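Local coordinates for protein methyltransferase (Pyrococcus horikoshii, PDB 1IXK) that is probably an RNA methyltransferase that uses S-adenosyl-L-methionine to methylate cytidine at carbon 5, with tRNA the likely substrate, at residues A123-A128 against L179-L184; Y135-M140 against G144-F149. All coordinates share one frame; numbering follows the deposited sequence.

Interaction 1: residues A123-A128 against L179-L184; sequences ADMAAA and LHIGEL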
loop_
_atom_site.group_PDB
_atom_site.type_symbol
_atom_site.label_atom_id
_atom_site.label_comp_id
_atom_site.label_asym_id
_atom_site.label_seq_id
_atom_site.Cartn_x
_atom_site.Cartn_y
_atom_site.Cartn_z
ATOM N N ALA A 123 -5.347 -11.204 8.181
ATOM C CA ALA A 123 -4.157 -10.732 8.874
ATOM C C ALA A 123 -3.529 -9.555 8.136
ATOM O O ALA A 123 -3.461 -9.545 6.909
ATOM C CB ALA A 123 -3.130 -11.862 9.012
ATOM N N ASP A 124 -3.100 -8.547 8.890
ATOM C CA ASP A 124 -2.404 -7.400 8.312
ATOM C C ASP A 124 -0.977 -7.619 8.803
ATOM O O ASP A 124 -0.722 -7.565 10.000
ATOM C CB ASP A 124 -2.943 -6.078 8.862
ATOM C CG ASP A 124 -2.343 -4.871 8.160
ATOM O OD1 ASP A 124 -1.252 -5.018 7.559
ATOM O OD2 ASP A 124 -2.952 -3.778 8.212
HETATM N N MSE A 125 -0.052 -7.896 7.892
HETATM C CA MSE A 125 1.325 -8.154 8.287
HETATM C C MSE A 125 2.204 -6.911 8.337
HETATM O O MSE A 125 3.428 -7.014 8.393
HETATM C CB MSE A 125 1.947 -9.201 7.355
HETATM C CG MSE A 125 1.435 -10.627 7.595
HETATM SE SE MSE A 125 2.225 -11.804 6.485
HETATM C CE MSE A 125 3.853 -12.001 7.316
ATOM N N ALA A 126 1.578 -5.740 8.333
ATOM C CA ALA A 126 2.316 -4.479 8.373
ATOM C C ALA A 126 3.175 -4.356 9.623
ATOM O O ALA A 126 2.850 -4.915 10.672
ATOM C CB ALA A 126 1.348 -3.304 8.303
ATOM N N ALA A 127 4.276 -3.622 9.504
ATOM C CA ALA A 127 5.163 -3.397 10.638
ATOM C C ALA A 127 4.497 -2.364 11.542
ATOM O O ALA A 127 4.639 -2.401 12.765
ATOM C CB ALA A 127 6.511 -2.879 10.157
ATOM N N ALA A 128 3.765 -1.444 10.925
ATOM C CA ALA A 128 3.064 -0.399 11.660
ATOM C C ALA A 128 1.590 -0.389 11.263
ATOM O O ALA A 128 1.147 0.469 10.501
ATOM C CB ALA A 128 3.697 0.952 11.371
ATOM N N LEU A 179 6.253 -11.719 11.629
ATOM C CA LEU A 179 7.011 -12.894 11.211
ATOM C C LEU A 179 6.684 -14.101 12.090
ATOM O O LEU A 179 6.957 -15.238 11.714
ATOM C CB LEU A 179 8.516 -12.611 11.253
ATOM C CG LEU A 179 9.080 -11.779 10.095
ATOM C CD1 LEU A 179 10.555 -11.498 10.331
ATOM C CD2 LEU A 179 8.890 -12.525 8.788
ATOM N N HIS A 180 6.089 -13.846 13.255
ATOM C CA HIS A 180 5.713 -14.908 14.187
ATOM C C HIS A 180 4.274 -15.358 13.954
ATOM O O HIS A 180 3.724 -16.134 14.737
ATOM C CB HIS A 180 5.838 -14.415 15.635
ATOM C CG HIS A 180 7.225 -14.012 16.023
ATOM N ND1 HIS A 180 8.260 -14.916 16.134
ATOM C CD2 HIS A 180 7.749 -12.801 16.328
ATOM C CE1 HIS A 180 9.362 -14.277 16.491
ATOM N NE2 HIS A 180 9.078 -12.993 16.614
ATOM N N ILE A 181 3.664 -14.873 12.880
ATOM C CA ILE A 181 2.277 -15.209 12.579
ATOM C C ILE A 181 2.026 -16.721 12.578
ATOM O O ILE A 181 0.957 -17.178 12.978
ATOM C CB ILE A 181 1.846 -14.578 11.230
ATOM C CG1 ILE A 181 0.325 -14.660 11.074
ATOM C CG2 ILE A 181 2.560 -15.267 10.072
ATOM C CD1 ILE A 181 -0.219 -13.786 9.953
ATOM N N GLY A 182 3.021 -17.498 12.163
ATOM C CA GLY A 182 2.860 -18.942 12.140
ATOM C C GLY A 182 2.641 -19.586 13.501
ATOM O O GLY A 182 2.072 -20.673 13.593
ATOM N N GLU A 183 3.082 -18.924 14.567
ATOM C CA GLU A 183 2.926 -19.479 15.907
ATOM C C GLU A 183 1.495 -19.426 16.425
ATOM O O GLU A 183 1.185 -20.001 17.466
ATOM C CB GLU A 183 3.869 -18.773 16.884
ATOM C CG GLU A 183 5.329 -19.165 16.694
ATOM C CD GLU A 183 6.250 -18.529 17.717
ATOM O OE1 GLU A 183 6.481 -17.303 17.636
ATOM O OE2 GLU A 183 6.738 -19.256 18.607
ATOM N N LEU A 184 0.623 -18.739 15.695
ATOM C CA LEU A 184 -0.777 -18.628 16.083
ATOM C C LEU A 184 -1.547 -19.888 15.698
ATOM O O LEU A 184 -2.636 -20.143 16.215
ATOM C CB LEU A 184 -1.427 -17.424 15.399
ATOM C CG LEU A 184 -1.113 -15.997 15.863
ATOM C CD1 LEU A 184 0.372 -15.702 15.751
ATOM C CD2 LEU A 184 -1.914 -15.029 15.010
#
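Between Ala-123 and Met-125, the two residues that meet Ile-181, Asp-124 turns the other way, and its OD1 accepts a hydrogen bond from Ala-126 N at 3.0 Å, closing an Asx turn. The donor stands above the carboxylate plane, 38° out of it, and Thr-133 OG1 bonds to the other oxygen, OD2, so the carboxylate is held by Ala-126 of the loop and by Thr-133 of helix 131-139.

On the opposite side the contact is wholly apolar. The methyl tip of Ile-181, reaching over from the 3-10 segment, settles on Ala-123 at the strand end and on the first loop residue, Met-125: its CD1 lies 3.6 Å from Ala-123 CB and 4.3 Å from Met-125 CG. The reach comes from an extended branch, with CG1 opposite the backbone N (chi1 -167°) and chi2 nearly straight. Met-125, a selenomethionine in this crystal, runs alongside the same methyl and carries on toward Leu-228 of helix 215-235, while its carbonyl O bonds to Ser-178 OG. Phe-188 lies against both Ala-123 and Ile-181.

With only 148 Å² buried and no hydrogen bond across it, the contact relies on shape and on exclusion of water. Apolar side chains therefore cover one side of the strand end, while the polar turn on the other leads into Ala-126, Ala-127 and Ala-128, predicted to bind S-adenosyl-L-methionine.

Interaction 2: residues Y135-M140 against G144-F149; sequences YLAQLM and GVIYAF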
loop_
_atom_site.group_PDB
_atom_site.type_symbol
_atom_site.label_atom_id
_atom_site.label_comp_id
_atom_site.label_asym_id
_atom_site.label_seq_id
_atom_site.Cartn_x
_atom_site.Cartn_y
_atom_site.Cartn_z
ATOM N N TYR A 135 -9.236 0.031 7.386
ATOM C CA TYR A 135 -9.946 -0.023 6.110
ATOM C C TYR A 135 -10.463 -1.455 5.958
ATOM O O TYR A 135 -11.618 -1.674 5.573
ATOM C CB TYR A 135 -9.012 0.342 4.944
ATOM C CG TYR A 135 -9.727 0.868 3.706
ATOM C CD1 TYR A 135 -9.048 1.649 2.770
ATOM C CD2 TYR A 135 -11.088 0.614 3.487
ATOM C CE1 TYR A 135 -9.699 2.173 1.650
ATOM C CE2 TYR A 135 -11.752 1.134 2.365
ATOM C CZ TYR A 135 -11.047 1.915 1.453
ATOM O OH TYR A 135 -11.683 2.448 0.348
ATOM N N LEU A 136 -9.613 -2.432 6.273
ATOM C CA LEU A 136 -10.015 -3.837 6.192
ATOM C C LEU A 136 -11.241 -4.051 7.074
ATOM O O LEU A 136 -12.185 -4.743 6.686
ATOM C CB LEU A 136 -8.892 -4.768 6.677
ATOM C CG LEU A 136 -7.570 -4.785 5.910
ATOM C CD1 LEU A 136 -6.556 -5.631 6.677
ATOM C CD2 LEU A 136 -7.777 -5.331 4.495
ATOM N N ALA A 137 -11.220 -3.450 8.259
ATOM C CA ALA A 137 -12.326 -3.580 9.197
ATOM C C ALA A 137 -13.663 -3.079 8.653
ATOM O O ALA A 137 -14.684 -3.745 8.827
ATOM C CB ALA A 137 -11.995 -2.855 10.509
ATOM N N GLN A 138 -13.679 -1.918 8.004
ATOM C CA GLN A 138 -14.948 -1.415 7.492
ATOM C C GLN A 138 -15.407 -2.218 6.278
ATOM O O GLN A 138 -16.603 -2.402 6.062
ATOM C CB GLN A 138 -14.871 0.095 7.187
ATOM C CG GLN A 138 -13.983 0.528 6.033
ATOM C CD GLN A 138 -13.953 2.045 5.877
ATOM O OE1 GLN A 138 -13.404 2.759 6.720
ATOM N NE2 GLN A 138 -14.552 2.543 4.800
ATOM N N LEU A 139 -14.460 -2.735 5.503
ATOM C CA LEU A 139 -14.815 -3.542 4.343
ATOM C C LEU A 139 -15.440 -4.848 4.831
ATOM O O LEU A 139 -16.290 -5.434 4.157
ATOM C CB LEU A 139 -13.569 -3.819 3.487
ATOM C CG LEU A 139 -13.022 -2.617 2.701
ATOM C CD1 LEU A 139 -11.638 -2.940 2.142
ATOM C CD2 LEU A 139 -13.981 -2.261 1.573
HETATM N N MSE A 140 -15.027 -5.287 6.018
HETATM C CA MSE A 140 -15.548 -6.515 6.615
HETATM C C MSE A 140 -16.796 -6.219 7.455
HETATM O O MSE A 140 -17.388 -7.121 8.045
HETATM C CB MSE A 140 -14.463 -7.174 7.487
HETATM C CG MSE A 140 -13.216 -7.611 6.696
HETATM SE SE MSE A 140 -11.749 -8.021 7.712
HETATM C CE MSE A 140 -12.207 -9.580 8.315
ATOM N N GLY A 144 -16.042 -10.960 11.170
ATOM C CA GLY A 144 -14.794 -11.638 10.862
ATOM C C GLY A 144 -13.748 -11.224 11.878
ATOM O O GLY A 144 -14.094 -10.675 12.922
ATOM N N VAL A 145 -12.473 -11.478 11.585
ATOM C CA VAL A 145 -11.399 -11.112 12.505
ATOM C C VAL A 145 -10.161 -10.647 11.756
ATOM O O VAL A 145 -9.841 -11.163 10.683
ATOM C CB VAL A 145 -10.975 -12.304 13.398
ATOM C CG1 VAL A 145 -9.933 -11.845 14.416
ATOM C CG2 VAL A 145 -12.183 -12.890 14.098
ATOM N N ILE A 146 -9.471 -9.664 12.322
ATOM C CA ILE A 146 -8.246 -9.159 11.718
ATOM C C ILE A 146 -7.136 -9.207 12.748
ATOM O O ILE A 146 -7.246 -8.591 13.804
ATOM C CB ILE A 146 -8.368 -7.692 11.276
ATOM C CG1 ILE A 146 -9.425 -7.553 10.176
ATOM C CG2 ILE A 146 -7.003 -7.192 10.797
ATOM C CD1 ILE A 146 -9.855 -6.115 9.942
ATOM N N TYR A 147 -6.079 -9.952 12.448
ATOM C CA TYR A 147 -4.932 -10.031 13.347
ATOM C C TYR A 147 -3.875 -9.059 12.827
ATOM O O TYR A 147 -3.597 -9.029 11.627
ATOM C CB TYR A 147 -4.344 -11.450 13.364
ATOM C CG TYR A 147 -5.199 -12.477 14.072
ATOM C CD1 TYR A 147 -6.230 -13.142 13.409
ATOM C CD2 TYR A 147 -4.981 -12.777 15.417
ATOM C CE1 TYR A 147 -7.021 -14.085 14.067
ATOM C CE2 TYR A 147 -5.764 -13.718 16.086
ATOM C CZ TYR A 147 -6.781 -14.370 15.405
ATOM O OH TYR A 147 -7.539 -15.315 16.060
ATOM N N ALA A 148 -3.295 -8.263 13.721
ATOM C CA ALA A 148 -2.258 -7.305 13.339
ATOM C C ALA A 148 -1.131 -7.372 14.366
ATOM O O ALA A 148 -1.359 -7.734 15.522
ATOM C CB ALA A 148 -2.831 -5.894 13.269
ATOM N N PHE A 149 0.079 -7.021 13.934
ATOM C CA PHE A 149 1.264 -7.079 14.788
ATOM C C PHE A 149 2.081 -5.789 14.757
ATOM O O PHE A 149 2.294 -5.204 13.695
ATOM C CB PHE A 149 2.180 -8.230 14.339
ATOM C CG PHE A 149 1.482 -9.557 14.191
ATOM C CD1 PHE A 149 0.578 -9.776 13.154
ATOM C CD2 PHE A 149 1.748 -10.595 15.078
ATOM C CE1 PHE A 149 -0.050 -11.012 13.003
ATOM C CE2 PHE A 149 1.124 -11.836 14.936
ATOM C CZ PHE A 149 0.222 -12.045 13.896
#
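The last turns of helix 131-139 lie over the start of strand 145-149, the backbones approaching to 7.4 Å between the CA atoms of Ala-137 and Ile-146 and to 6.7 Å between those of Met-140 and Gly-144. Ile-146 carries most of the contact. Its CG1 stands beside the backbone N (chi1 -64°), which sends CD1 against the helix: Leu-136 CB is 3.7 Å from this methyl, and Ala-137 touches it with both its backbone N and its CB. From the other end of the turn comes Met-140, a selenomethionine here, whose side chain slants across that of Ile-146 with SE 3.4 Å from CG1, a tight approach. A bend at chi3 (76°) then turns the terminal methyl onto the strand backbone, where Met-140 CE rests 3.7 Å from Val-145 O. Gly-144, at positive phi (79°), brings the chain into the strand beneath it.

Cutting Ile-146 back to an alanine removes CG1, CG2 and CD1, and would probably leave a gap under Leu-136 and Ala-137 and let the Met-140 side chain turn.

On the helix side turned from the strand, Gln-138 bonds to Arg-48 NE and Val-49 O, and Tyr-135 OH to Glu-78, its ring lying against helix 105-114. Within this beta-alpha-beta crossover helix and strand meet by van der Waals fit, mostly of apolar side chains, without a hydrogen bond.

How the interactions relate
Interactions 1 and 2 lie about 13 Å apart, centre to centre, on opposite faces of one sheet within the class I-like methyltransferase fold. Strands 121-124 and 145-149 are parallel neighbours in it, tied by a probable hydrogen bond from Asp-124 N to Tyr-147 O at 2.8 Å. Helix 131-139 covers one face through Ile-146; residues 179-184 pack on part of the other, where Leu-184 touches Tyr-147 and Phe-149 and Ile-181 touches Phe-149. In chain order come 123-128, both parts of interaction 2, and finally 179-184. Strand 145-149 thus has the helix on one face and residues 179-184 on the other, beside strand 121-124, which leads into the predicted S-adenosyl-L-methionine loop.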